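Local coordinates for protein Udp-n-acetylglucosamine pyrophosphorylase (Trypanosoma brucei, PDB 4BQH) that probably catalyses the transfer of a uridylyl group from UTP to N-acetylglucosamine 1-phosphate, yielding UDP-N-acetylglucosamine and diphosphate, at residues Asp130-Lys133 with Gly134-Thr137; Phe198-Glu201 with Arg202-His206. All blocks are in the same frame, centred on the assembly; numbering follows the deposited sequence.

Contact 1: residues Asp130-Lys133 with Gly134-Thr137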
loop_
_atom_site.group_PDB
_atom_site.type_symbol
_atom_site.label_atom_id
_atom_site.label_comp_id
_atom_site.label_asym_id
_atom_site.label_seq_id
_atom_site.Cartn_x
_atom_site.Cartn_y
_atom_site.Cartn_z
ATOM N N ASP A 130 8.953 -12.854 -13.525
ATOM C CA ASP A 130 7.583 -12.974 -14.048
ATOM C C ASP A 130 6.607 -13.694 -13.117
ATOM O O ASP A 130 5.871 -14.600 -13.526
ATOM C CB ASP A 130 7.587 -13.604 -15.449
ATOM C CG ASP A 130 8.009 -12.609 -16.539
ATOM O OD1 ASP A 130 9.032 -11.903 -16.366
ATOM O OD2 ASP A 130 7.309 -12.537 -17.575
ATOM N N LYS A 131 6.616 -13.273 -11.861
ATOM C CA LYS A 131 5.699 -13.763 -10.843
ATOM C C LYS A 131 5.174 -12.514 -10.116
ATOM O O LYS A 131 5.671 -11.429 -10.375
ATOM C CB LYS A 131 6.448 -14.700 -9.894
ATOM C CG LYS A 131 6.623 -16.099 -10.481
ATOM C CD LYS A 131 7.736 -16.871 -9.796
ATOM C CE LYS A 131 7.977 -18.213 -10.477
ATOM N NZ LYS A 131 6.810 -19.130 -10.285
ATOM N N PRO A 132 4.161 -12.657 -9.238
ATOM C CA PRO A 132 3.706 -11.464 -8.521
ATOM C C PRO A 132 4.828 -10.874 -7.701
ATOM O O PRO A 132 5.690 -11.603 -7.195
ATOM C CB PRO A 132 2.583 -12.009 -7.619
ATOM C CG PRO A 132 2.088 -13.189 -8.362
ATOM C CD PRO A 132 3.335 -13.830 -8.891
ATOM N N LYS A 133 4.841 -9.556 -7.575
ATOM C CA LYS A 133 5.940 -8.899 -6.869
ATOM C C LYS A 133 6.130 -9.354 -5.429
ATOM O O LYS A 133 7.264 -9.387 -4.943
ATOM C CB LYS A 133 5.825 -7.363 -6.937
ATOM C CG LYS A 133 7.052 -6.673 -6.332
ATOM C CD LYS A 133 7.075 -5.179 -6.574
ATOM C CE LYS A 133 7.418 -4.852 -8.029
ATOM N NZ LYS A 133 7.405 -3.385 -8.207
ATOM N N GLY A 134 5.041 -9.724 -4.748
ATOM C CA GLY A 134 5.146 -10.211 -3.373
ATOM C C GLY A 134 5.984 -11.475 -3.220
ATOM O O GLY A 134 6.463 -11.780 -2.127
ATOM N N PHE A 135 6.163 -12.207 -4.316
ATOM C CA PHE A 135 6.998 -13.425 -4.300
ATOM C C PHE A 135 8.487 -13.067 -4.283
ATOM O O PHE A 135 9.344 -13.917 -3.948
ATOM C CB PHE A 135 6.755 -14.298 -5.561
ATOM C CG PHE A 135 5.404 -14.972 -5.647
ATOM C CD1 PHE A 135 4.242 -14.381 -5.170
ATOM C CD2 PHE A 135 5.289 -16.193 -6.309
ATOM C CE1 PHE A 135 3.016 -15.004 -5.309
ATOM C CE2 PHE A 135 4.063 -16.824 -6.437
ATOM C CZ PHE A 135 2.925 -16.228 -5.940
ATOM N N PHE A 136 8.814 -11.832 -4.665
ATOM C CA PHE A 136 10.215 -11.428 -4.885
ATOM C C PHE A 136 11.071 -11.527 -3.625
ATOM O O PHE A 136 10.651 -11.093 -2.537
ATOM C CB PHE A 136 10.288 -10.007 -5.457
ATOM C CG PHE A 136 11.681 -9.555 -5.811
ATOM C CD1 PHE A 136 12.273 -9.947 -7.012
ATOM C CD2 PHE A 136 12.399 -8.723 -4.950
ATOM C CE1 PHE A 136 13.567 -9.543 -7.333
ATOM C CE2 PHE A 136 13.688 -8.310 -5.275
ATOM C CZ PHE A 136 14.266 -8.719 -6.470
ATOM N N THR A 137 12.272 -12.087 -3.787
ATOM C CA THR A 137 13.246 -12.227 -2.694
ATOM C C THR A 137 14.450 -11.352 -2.999
ATOM O O THR A 137 15.125 -11.536 -4.018
ATOM C CB THR A 137 13.664 -13.711 -2.516
ATOM O OG1 THR A 137 12.497 -14.473 -2.193
ATOM C CG2 THR A 137 14.683 -13.877 -1.402
#
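Pro132 turns the CB-CG-CD side of its ring to one face of Phe135, the two rings inclined to each other: its CD sits 3.6 Å from the Phe135 ring centroid and only 5° off the normal, a CH-pi contact. CG of Pro132 follows the same face toward the rim, 3.7 Å from Phe135 CE1. Proline suits the place: its CD, bonded to nitrogen, is slightly electron-poor and its C-H groups meet the pi cloud well. Phe135 reaches it because its CG stands beside its own backbone N (chi1 -69°), folding the ring back over the preceding residues. CB of Lys131 comes obliquely to the same ring, 4.1 Å from Phe135 CD2.

In the short 3-10 turn, Phe135 N bonds Pro132 O at 3.0 Å, and Phe136 N bonds Lys133 O at 2.9 Å. Phe136, with CG anti to its backbone N (chi1 -176°), sends its ring away from the turn; Lys133, bent at chi3, runs to broadly the same side and gives its NZ to Val437 O.

Backbone bonds tie Lys131 and Lys133 to Gly124 and Gly122 of the glycine-rich loop, the signature of these nucleotidyltransferases. The turn leads from strand 129-130 toward helix 147-166; Phe191 of helix 185-194 stacks on Phe135.

Contact 2: residues Phe198-Glu201 with Arg202-His206. With SO4 (sulfate ion), chain D.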
loop_
_atom_site.group_PDB
_atom_site.type_symbol
_atom_site.label_atom_id
_atom_site.label_comp_id
_atom_site.label_asym_id
_atom_site.label_seq_id
_atom_site.Cartn_x
_atom_site.Cartn_y
_atom_site.Cartn_z
ATOM N N PHE A 198 2.662 -17.897 6.156
ATOM C CA PHE A 198 3.814 -17.224 6.792
ATOM C C PHE A 198 3.636 -17.036 8.293
ATOM O O PHE A 198 4.132 -16.075 8.881
ATOM C CB PHE A 198 4.152 -15.904 6.070
ATOM C CG PHE A 198 4.338 -16.076 4.577
ATOM C CD1 PHE A 198 5.496 -16.670 4.069
ATOM C CD2 PHE A 198 3.338 -15.690 3.685
ATOM C CE1 PHE A 198 5.653 -16.845 2.690
ATOM C CE2 PHE A 198 3.494 -15.859 2.306
ATOM C CZ PHE A 198 4.657 -16.438 1.819
ATOM N N GLY A 199 2.963 -17.998 8.904
ATOM C CA GLY A 199 2.767 -17.992 10.352
ATOM C C GLY A 199 1.474 -17.337 10.819
ATOM O O GLY A 199 1.147 -17.406 12.004
ATOM N N LEU A 200 0.748 -16.694 9.898
ATOM C CA LEU A 200 -0.574 -16.133 10.199
ATOM C C LEU A 200 -1.648 -17.217 10.251
ATOM O O LEU A 200 -1.474 -18.295 9.696
ATOM C CB LEU A 200 -0.990 -15.094 9.146
ATOM C CG LEU A 200 -0.057 -13.887 9.014
ATOM C CD1 LEU A 200 -0.533 -13.000 7.870
ATOM C CD2 LEU A 200 -0.007 -13.080 10.299
ATOM N N GLU A 201 -2.771 -16.927 10.894
ATOM C CA GLU A 201 -3.941 -17.815 10.795
ATOM C C GLU A 201 -4.611 -17.675 9.438
ATOM O O GLU A 201 -4.816 -16.566 8.964
ATOM C CB GLU A 201 -4.967 -17.470 11.869
ATOM C CG GLU A 201 -4.462 -17.557 13.302
ATOM C CD GLU A 201 -5.437 -16.940 14.313
ATOM O OE1 GLU A 201 -6.314 -16.123 13.929
ATOM O OE2 GLU A 201 -5.320 -17.257 15.513
ATOM N N ARG A 202 -4.979 -18.796 8.821
ATOM C CA ARG A 202 -5.681 -18.756 7.549
ATOM C C ARG A 202 -6.911 -17.843 7.613
ATOM O O ARG A 202 -7.196 -17.119 6.661
ATOM C CB ARG A 202 -6.065 -20.175 7.100
ATOM C CG ARG A 202 -6.995 -20.253 5.897
ATOM C CD ARG A 202 -7.284 -21.691 5.467
ATOM N NE ARG A 202 -7.384 -22.594 6.611
ATOM C CZ ARG A 202 -6.499 -23.553 6.906
ATOM N NH1 ARG A 202 -5.437 -23.772 6.127
ATOM N NH2 ARG A 202 -6.683 -24.308 7.985
ATOM N N GLU A 203 -7.611 -17.862 8.747
ATOM C CA GLU A 203 -8.860 -17.112 8.904
ATOM C C GLU A 203 -8.654 -15.586 8.900
ATOM O O GLU A 203 -9.606 -14.842 8.666
ATOM C CB GLU A 203 -9.586 -17.529 10.187
ATOM C CG GLU A 203 -10.130 -18.961 10.181
ATOM C CD GLU A 203 -9.068 -20.055 10.366
ATOM O OE1 GLU A 203 -7.878 -19.765 10.706
ATOM O OE2 GLU A 203 -9.437 -21.245 10.168
ATOM N N GLN A 204 -7.425 -15.115 9.138
ATOM C CA GLN A 204 -7.189 -13.661 9.129
ATOM C C GLN A 204 -6.681 -13.119 7.786
ATOM O O GLN A 204 -6.397 -11.931 7.683
ATOM C CB GLN A 204 -6.241 -13.227 10.250
ATOM C CG GLN A 204 -4.759 -13.447 9.953
ATOM C CD GLN A 204 -3.873 -13.226 11.164
ATOM O OE1 GLN A 204 -3.397 -14.198 11.762
ATOM N NE2 GLN A 204 -3.679 -11.952 11.575
ATOM N N VAL A 205 -6.536 -13.993 6.795
ATOM C CA VAL A 205 -6.049 -13.606 5.479
ATOM C C VAL A 205 -7.168 -13.660 4.452
ATOM O O VAL A 205 -7.815 -14.712 4.277
ATOM C CB VAL A 205 -4.867 -14.476 5.035
ATOM C CG1 VAL A 205 -4.358 -13.987 3.679
ATOM C CG2 VAL A 205 -3.769 -14.394 6.100
ATOM N N HIS A 206 -7.388 -12.540 3.765
ATOM C CA HIS A 206 -8.519 -12.405 2.854
ATOM C C HIS A 206 -7.991 -12.010 1.517
ATOM O O HIS A 206 -7.436 -10.916 1.368
ATOM C CB HIS A 206 -9.496 -11.337 3.374
ATOM C CG HIS A 206 -9.907 -11.532 4.824
ATOM N ND1 HIS A 206 -11.036 -12.164 5.174
ATOM C CD2 HIS A 206 -9.284 -11.161 6.016
ATOM C CE1 HIS A 206 -11.145 -12.205 6.525
ATOM N NE2 HIS A 206 -10.068 -11.594 7.043
HETATM S S SO4 D . -13.975 -13.500 3.565
HETATM O O1 SO4 D . -12.579 -13.365 3.105
HETATM O O2 SO4 D . -14.926 -13.298 2.438
HETATM O O3 SO4 D . -14.233 -12.487 4.605
HETATM O O4 SO4 D . -14.193 -14.885 4.057
#
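Gln204 folds its side chain back to the backbone of Glu201, and two hydrogen bonds join this pair of residues. The backbone N of Glu201 donates to Gln204 OE1 over 2.9 Å with an angle of 152° at the hydrogen. In return Gln204 N donates to Glu201 O at 3.0 Å, the backbone bond of the turn. OE1 reaches Glu201 N because CG of Gln204 lies between backbone N and carbonyl carbon (chi1 80°) and the chain then runs extended. The pair resembles one half of a capping box, since the Glu201 carbonyl, not its side chain, takes the Gln204 N-H. NE2 of Gln204 is taken up by Val174 O and Gln159 OE1, so both ends of this buried amide are satisfied and its rotation is fixed; glutamine, acceptor and donor at once, fits such a place.

The apolar pair is Leu200 CD1 with Val205 CG2, 3.9 Å apart, both residues buried. CB and CD2 of Leu200 pack against the Gln204 amide.

Ionic and anion contacts come last. Glu201 forms a salt bridge through OE2 with Arg173. His206 ND1 donates to sulfate O1, 2.8 Å away and nearly straight at 166°; the bond to O3 is weak. NE2 of His206 bonds Gln175 OE1, so the ring may well be protonated. Arg249 and His267 also bind this anion, which probably came from the crystallisation liquor.

The arrangement is a 3-10 turn at the entrance of a beta-strand: 202-204 leads into strand 205-209, which pairs in parallel with strand 175-180. With helix 185-194 between them, the strands form a beta-alpha-beta unit of the nucleotide-binding, Rossmann-like sheet expected of a GT-A fold.

Both contacts are 3-10 turns within the GT-A-type region, contact 1 coming first along the chain. The centres of contact 1 and contact 2 lie about 19 Å apart. Both are partly buried: Pro132 and Gly134 in contact 1, and Leu200, Gln204 and Val205 in contact 2, which puts its polar amide in the buried part. They share neighbours: helix 147-166 borders both, and Phe191 of helix 185-194 meets Phe135 in contact 1 and Phe198 in 198-206. Contact 1, in the loop between strand 129-130 and helix 147-166, relies mainly on a proline CH-pi contact and backbone bonds. Contact 2, where the chain enters a strand of the main sheet, adds a side-chain-to-backbone bond and charged partners.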